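Local coordinates for uncharacterized protein (Pseudomonas aeruginosa, PDB 4E72) that is of unknown function but belongs to the DUF3298 family and is probably exported as a lipoprotein, at residues H18-C23 with Q27-N32; A69-Q74 with W83-Q88. All coordinates share one frame; numbering follows the deposited sequence. Where two conformers were deposited one is given.

Contact 1: H18-C23 with Q27-N32; sequences HLKPGC and QCPLVN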
loop_
_atom_site.group_PDB
_atom_site.type_symbol
_atom_site.label_atom_id
_atom_site.label_comp_id
_atom_site.label_asym_id
_atom_site.label_seq_id
_atom_site.Cartn_x
_atom_site.Cartn_y
_atom_site.Cartn_z
ATOM N N HIS A 18 -14.001 -8.936 14.908
ATOM C CA HIS A 18 -15.383 -9.040 15.336
ATOM C C HIS A 18 -16.184 -9.945 14.419
ATOM O O HIS A 18 -16.069 -9.898 13.183
ATOM C CB HIS A 18 -16.031 -7.654 15.444
ATOM C CG HIS A 18 -15.414 -6.768 16.495
ATOM N ND1 HIS A 18 -15.111 -5.446 16.234
ATOM C CD2 HIS A 18 -15.082 -7.039 17.780
ATOM C CE1 HIS A 18 -14.608 -4.957 17.357
ATOM N NE2 HIS A 18 -14.564 -5.878 18.312
ATOM N N LEU A 19 -16.974 -10.810 15.053
ATOM C CA LEU A 19 -17.857 -11.741 14.374
ATOM C C LEU A 19 -19.230 -11.162 14.322
ATOM O O LEU A 19 -19.581 -10.379 15.208
ATOM C CB LEU A 19 -17.898 -13.107 15.122
ATOM C CG LEU A 19 -16.651 -13.980 15.088
ATOM C CD1 LEU A 19 -16.932 -15.306 15.753
ATOM C CD2 LEU A 19 -16.170 -14.235 13.661
ATOM N N LYS A 20 -20.028 -11.549 13.303
ATOM C CA LYS A 20 -21.454 -11.171 13.212
ATOM C C LYS A 20 -22.157 -11.634 14.503
ATOM O O LYS A 20 -22.011 -12.789 14.886
ATOM C CB LYS A 20 -22.137 -11.803 11.979
ATOM C CG LYS A 20 -23.615 -11.448 11.839
ATOM C CD LYS A 20 -24.159 -11.801 10.463
ATOM C CE LYS A 20 -25.642 -11.517 10.324
ATOM N NZ LYS A 20 -25.956 -10.052 10.180
ATOM N N PRO A 21 -22.861 -10.753 15.217
ATOM C CA PRO A 21 -23.519 -11.188 16.469
ATOM C C PRO A 21 -24.569 -12.303 16.262
ATOM O O PRO A 21 -25.335 -12.285 15.286
ATOM C CB PRO A 21 -24.190 -9.901 16.982
ATOM C CG PRO A 21 -23.425 -8.792 16.330
ATOM C CD PRO A 21 -23.078 -9.317 14.962
ATOM N N GLY A 22 -24.564 -13.261 17.195
ATOM C CA GLY A 22 -25.508 -14.379 17.297
ATOM C C GLY A 22 -25.269 -15.547 16.371
ATOM O O GLY A 22 -26.032 -16.523 16.391
ATOM N N CYS A 23 -24.203 -15.453 15.562
ATOM C CA CYS A 23 -23.846 -16.474 14.593
ATOM C C CYS A 23 -22.838 -17.441 15.218
ATOM O O CYS A 23 -21.845 -17.008 15.818
ATOM C CB CYS A 23 -23.310 -15.828 13.316
ATOM S SG CYS A 23 -23.265 -16.929 11.880
ATOM N N GLN A 27 -18.510 -20.517 9.409
ATOM C CA GLN A 27 -19.053 -19.695 8.326
ATOM C C GLN A 27 -19.576 -18.329 8.823
ATOM O O GLN A 27 -20.242 -17.626 8.056
ATOM C CB GLN A 27 -20.193 -20.461 7.617
ATOM C CG GLN A 27 -19.732 -21.599 6.708
ATOM C CD GLN A 27 -19.324 -21.093 5.350
ATOM O OE1 GLN A 27 -18.155 -20.756 5.106
ATOM N NE2 GLN A 27 -20.287 -21.013 4.441
ATOM N N CYS A 28 -19.296 -17.957 10.091
ATOM C CA CYS A 28 -19.748 -16.681 10.667
ATOM C C CYS A 28 -18.955 -15.502 10.068
ATOM O O CYS A 28 -17.731 -15.473 10.206
ATOM C CB CYS A 28 -19.654 -16.691 12.191
ATOM S SG CYS A 28 -20.027 -15.089 12.967
ATOM N N PRO A 29 -19.642 -14.519 9.417
ATOM C CA PRO A 29 -18.934 -13.332 8.869
ATOM C C PRO A 29 -18.085 -12.625 9.925
ATOM O O PRO A 29 -18.483 -12.529 11.091
ATOM C CB PRO A 29 -20.078 -12.454 8.372
ATOM C CG PRO A 29 -21.168 -13.439 8.040
ATOM C CD PRO A 29 -21.099 -14.420 9.163
ATOM N N LEU A 30 -16.897 -12.176 9.506
ATOM C CA LEU A 30 -15.805 -11.627 10.316
ATOM C C LEU A 30 -15.199 -10.362 9.717
ATOM O O LEU A 30 -14.940 -10.310 8.516
ATOM C CB LEU A 30 -14.720 -12.752 10.346
ATOM C CG LEU A 30 -13.391 -12.579 11.088
ATOM C CD1 LEU A 30 -12.909 -13.936 11.601
ATOM C CD2 LEU A 30 -12.298 -12.032 10.153
ATOM N N VAL A 31 -14.917 -9.371 10.573
ATOM C CA VAL A 31 -14.230 -8.122 10.222
ATOM C C VAL A 31 -13.002 -7.985 11.113
ATOM O O VAL A 31 -13.120 -7.955 12.341
ATOM C CB VAL A 31 -15.094 -6.828 10.258
ATOM C CG1 VAL A 31 -14.236 -5.601 9.935
ATOM C CG2 VAL A 31 -16.249 -6.923 9.274
ATOM N N ASN A 32 -11.829 -7.899 10.487
ATOM C CA ASN A 32 -10.573 -7.775 11.213
ATOM C C ASN A 32 -9.884 -6.460 10.816
ATOM O O ASN A 32 -9.492 -6.298 9.665
ATOM C CB ASN A 32 -9.690 -9.022 10.959
ATOM C CG ASN A 32 -8.389 -9.042 11.726
ATOM O OD1 ASN A 32 -7.606 -8.080 11.725
ATOM N ND2 ASN A 32 -8.108 -10.168 12.352
#

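Contact 2: A69-Q74 with W83-Q88; sequences AAYERQ and WSSYLQ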
loop_
_atom_site.group_PDB
_atom_site.type_symbol
_atom_site.label_atom_id
_atom_site.label_comp_id
_atom_site.label_asym_id
_atom_site.label_seq_id
_atom_site.Cartn_x
_atom_site.Cartn_y
_atom_site.Cartn_z
ATOM N N ALA A 69 -15.650 2.061 12.021
ATOM C CA ALA A 69 -16.702 1.433 12.850
ATOM C C ALA A 69 -18.006 1.357 12.062
ATOM O O ALA A 69 -18.732 0.381 12.195
ATOM C CB ALA A 69 -16.915 2.218 14.135
ATOM N N ALA A 70 -18.311 2.401 11.242
ATOM C CA ALA A 70 -19.497 2.386 10.384
ATOM C C ALA A 70 -19.334 1.291 9.311
ATOM O O ALA A 70 -20.295 0.581 9.027
ATOM C CB ALA A 70 -19.736 3.753 9.746
ATOM N N TYR A 71 -18.116 1.128 8.755
ATOM C CA TYR A 71 -17.838 0.091 7.744
ATOM C C TYR A 71 -18.026 -1.319 8.336
ATOM O O TYR A 71 -18.661 -2.161 7.707
ATOM C CB TYR A 71 -16.415 0.219 7.144
ATOM C CG TYR A 71 -16.021 -0.990 6.311
ATOM C CD1 TYR A 71 -16.569 -1.197 5.048
ATOM C CD2 TYR A 71 -15.155 -1.962 6.817
ATOM C CE1 TYR A 71 -16.264 -2.333 4.308
ATOM C CE2 TYR A 71 -14.865 -3.121 6.092
ATOM C CZ TYR A 71 -15.399 -3.285 4.826
ATOM O OH TYR A 71 -15.057 -4.368 4.056
ATOM N N GLU A 72 -17.434 -1.572 9.499
ATOM C CA GLU A 72 -17.501 -2.860 10.201
ATOM C C GLU A 72 -18.967 -3.248 10.467
ATOM O O GLU A 72 -19.373 -4.350 10.117
ATOM C CB GLU A 72 -16.670 -2.788 11.499
ATOM C CG GLU A 72 -17.104 -3.751 12.593
ATOM C CD GLU A 72 -16.124 -3.775 13.738
ATOM O OE1 GLU A 72 -16.239 -2.916 14.641
ATOM O OE2 GLU A 72 -15.205 -4.624 13.706
ATOM N N ARG A 73 -19.767 -2.302 10.995
ATOM C CA ARG A 73 -21.202 -2.440 11.258
ATOM C C ARG A 73 -21.954 -2.763 9.947
ATOM O O ARG A 73 -22.740 -3.719 9.920
ATOM C CB ARG A 73 -21.728 -1.149 11.916
ATOM C CG ARG A 73 -23.240 -0.995 12.042
ATOM C CD ARG A 73 -23.597 0.150 12.992
ATOM N NE ARG A 73 -23.149 1.474 12.530
ATOM C CZ ARG A 73 -22.212 2.219 13.123
ATOM N NH1 ARG A 73 -21.577 1.769 14.203
ATOM N NH2 ARG A 73 -21.901 3.415 12.642
ATOM N N GLN A 74 -21.715 -1.975 8.873
ATOM C CA GLN A 74 -22.366 -2.215 7.587
ATOM C C GLN A 74 -21.993 -3.607 6.990
ATOM O O GLN A 74 -22.890 -4.342 6.588
ATOM C CB GLN A 74 -22.045 -1.102 6.592
ATOM C CG GLN A 74 -22.869 -1.220 5.297
ATOM C CD GLN A 74 -22.477 -0.236 4.227
ATOM O OE1 GLN A 74 -21.795 0.763 4.470
ATOM N NE2 GLN A 74 -22.919 -0.495 3.016
ATOM N N TRP A 83 -18.260 -14.911 4.584
ATOM C CA TRP A 83 -17.606 -13.668 4.153
ATOM C C TRP A 83 -16.698 -13.122 5.234
ATOM O O TRP A 83 -16.958 -13.282 6.424
ATOM C CB TRP A 83 -18.643 -12.611 3.759
ATOM C CG TRP A 83 -19.376 -12.865 2.471
ATOM C CD1 TRP A 83 -19.564 -14.064 1.842
ATOM C CD2 TRP A 83 -20.103 -11.895 1.711
ATOM N NE1 TRP A 83 -20.326 -13.888 0.708
ATOM C CE2 TRP A 83 -20.683 -12.569 0.612
ATOM C CE3 TRP A 83 -20.276 -10.495 1.822
ATOM C CZ2 TRP A 83 -21.437 -11.902 -0.360
ATOM C CZ3 TRP A 83 -21.015 -9.832 0.849
ATOM C CH2 TRP A 83 -21.603 -10.535 -0.214
ATOM N N SER A 84 -15.650 -12.448 4.814
ATOM C CA SER A 84 -14.688 -11.811 5.712
ATOM C C SER A 84 -14.051 -10.619 5.044
ATOM O O SER A 84 -13.931 -10.560 3.809
ATOM C CB SER A 84 -13.609 -12.790 6.176
ATOM O OG SER A 84 -12.898 -13.326 5.073
ATOM N N SER A 85 -13.634 -9.674 5.883
ATOM C CA SER A 85 -12.980 -8.457 5.458
ATOM C C SER A 85 -11.857 -8.136 6.455
ATOM O O SER A 85 -12.089 -8.128 7.672
ATOM C CB SER A 85 -14.001 -7.320 5.340
ATOM O OG SER A 85 -13.370 -6.072 5.112
ATOM N N TYR A 86 -10.627 -7.931 5.920
ATOM C CA TYR A 86 -9.402 -7.614 6.661
ATOM C C TYR A 86 -8.851 -6.315 6.158
ATOM O O TYR A 86 -8.707 -6.149 4.951
ATOM C CB TYR A 86 -8.312 -8.712 6.495
ATOM C CG TYR A 86 -8.641 -10.065 7.080
ATOM C CD1 TYR A 86 -9.449 -10.966 6.392
ATOM C CD2 TYR A 86 -8.075 -10.485 8.277
ATOM C CE1 TYR A 86 -9.755 -12.223 6.923
ATOM C CE2 TYR A 86 -8.365 -11.742 8.818
ATOM C CZ TYR A 86 -9.202 -12.610 8.132
ATOM O OH TYR A 86 -9.484 -13.851 8.650
ATOM N N LEU A 87 -8.523 -5.407 7.072
ATOM C CA LEU A 87 -7.908 -4.114 6.772
ATOM C C LEU A 87 -6.749 -3.893 7.717
ATOM O O LEU A 87 -6.880 -4.104 8.942
ATOM C CB LEU A 87 -8.906 -2.946 6.895
ATOM C CG LEU A 87 -10.016 -2.829 5.846
ATOM C CD1 LEU A 87 -11.030 -1.803 6.312
ATOM C CD2 LEU A 87 -9.471 -2.430 4.482
ATOM N N GLN A 88 -5.611 -3.492 7.164
ATOM C CA GLN A 88 -4.434 -3.301 7.997
ATOM C C GLN A 88 -3.567 -2.136 7.522
ATOM O O GLN A 88 -3.290 -1.974 6.322
ATOM C CB GLN A 88 -3.601 -4.599 8.063
ATOM C CG GLN A 88 -2.385 -4.475 8.969
ATOM C CD GLN A 88 -1.392 -5.549 8.686
ATOM O OE1 GLN A 88 -1.487 -6.655 9.207
ATOM N NE2 GLN A 88 -0.407 -5.237 7.859
#

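Contact 1: H18-C23 with Q27-N32
Leu19 drapes its side chain over the sulfur of Cys28 and carries on to Leu30. Its CB lies 3.6 Å from Cys28 SG. One bond further out, Leu19 CG is still only 4.1 Å from that sulfur. There the chain forks: Leu19 CD1 stays beside it, with Cys28 SG at 4.2 Å, while Leu19 CD2 turns across the hairpin and meets Leu30 CD1 at 3.9 Å. A chi1 of -70° sets CG anti to the carbonyl carbon, and chi2 of -175° then sends CD2 toward Leu30 and leaves CD1 near the sulfur. A branched aliphatic residue suits this double task, and the polarisable sulfur is an apt neighbour for it. Cys28 brings its sulfur there with SG anti to the backbone N (chi1 174°).

The backbones form the end of a beta hairpin between strands 12-19 and 30-37. His18 and Val31 are a hydrogen-bonded antiparallel pair joined in both directions, with His18 N to Val31 O at 2.9 Å. Leu19 and Leu30 follow as the non-hydrogen-bonded pair, their side chains on the same face of the sheet. Past the regular ladder, Lys20 N donates to Pro29 O at 2.9 Å. A type II turn from Lys20 to Cys23 then redirects the chain; Pro21 and Gly22 fill its second and third places, where a proline's fixed phi and a glycine's tolerance of positive phi are well suited.

Lys20 crosses Pro29 at an angle, its CB 4.0 Å from Pro29 CD. Its aliphatic stem thus packs on the ring while NZ reaches beyond the hairpin to bond with Leu76 O. On the opposite face from the leucines, Val31 packs against Glu72, Phe75 and Leu76 of helix 68-78.

Contact 2: A69-Q74 with W83-Q88
Tyr71 points its ring from helix 68-78 toward strand 84-95, and its hydroxyl meets that of Ser85. Tyr71 OH and Ser85 OG are 2.6 Å apart in a short hydrogen bond in which either could be the donor. Ser85 OG sits at the ring's edge, in its plane, and the angle at the phenol oxygen from Tyr71 CZ to Ser85 OG is about 117°. This is the direction expected for a phenol, whose hydroxyl prefers to lie flat with the ring. Ser85 OG also lies 3.5 Å from Tyr71 CE2, so the serine approaches on the CE2 side of the hydroxyl.

Leu87, two residues along the strand and hence on the same face of the sheet, approaches the CE2 and CD2 carbons obliquely. Its CD1 is 4.1 Å from Tyr71 CE2 and 4.2 Å from Tyr71 CD2, and the two side chains cross at a slant. The tyrosine can span the distance because its ring is anti to the backbone N (chi1 169°), leaning out from the helix toward the strand. Around them, Thr56 touches both Tyr71 and Leu87, while Phe75, one helical turn after Tyr71, packs on Ser85. The helix is thereby laid against one face of the mixed sheet.

Each residue type fits its place: leucine offers a methyl to the ring carbons, and serine, being small, offers a hydroxyl without holding the helix far off. Since Ser85 is buried, pairing its hydroxyl with the phenol gives both polar groups a partner, and the directional bond probably fixes where the phenol end sits more specifically than apolar packing alone would.

Contacts 1 and 2 follow one another along the chain, their centres about 10 Å apart, and both are built on the same mixed sheet. Strands 30-37 and 84-95 are parallel neighbours in it, and the helical connection between them makes a beta-alpha-beta crossover. Asn32 N of contact 1 bonds to Ser85 O of contact 2 at 2.8 Å, joining the strands directly. Helix 68-78 also reaches the hairpin: His18 ND1 and Glu72 OE2 are 2.7 Å apart in a probable hydrogen bond, perhaps strengthened by charge. On the other face of the sheet, Asn32 CB packs 3.5 Å from Tyr86 CD2.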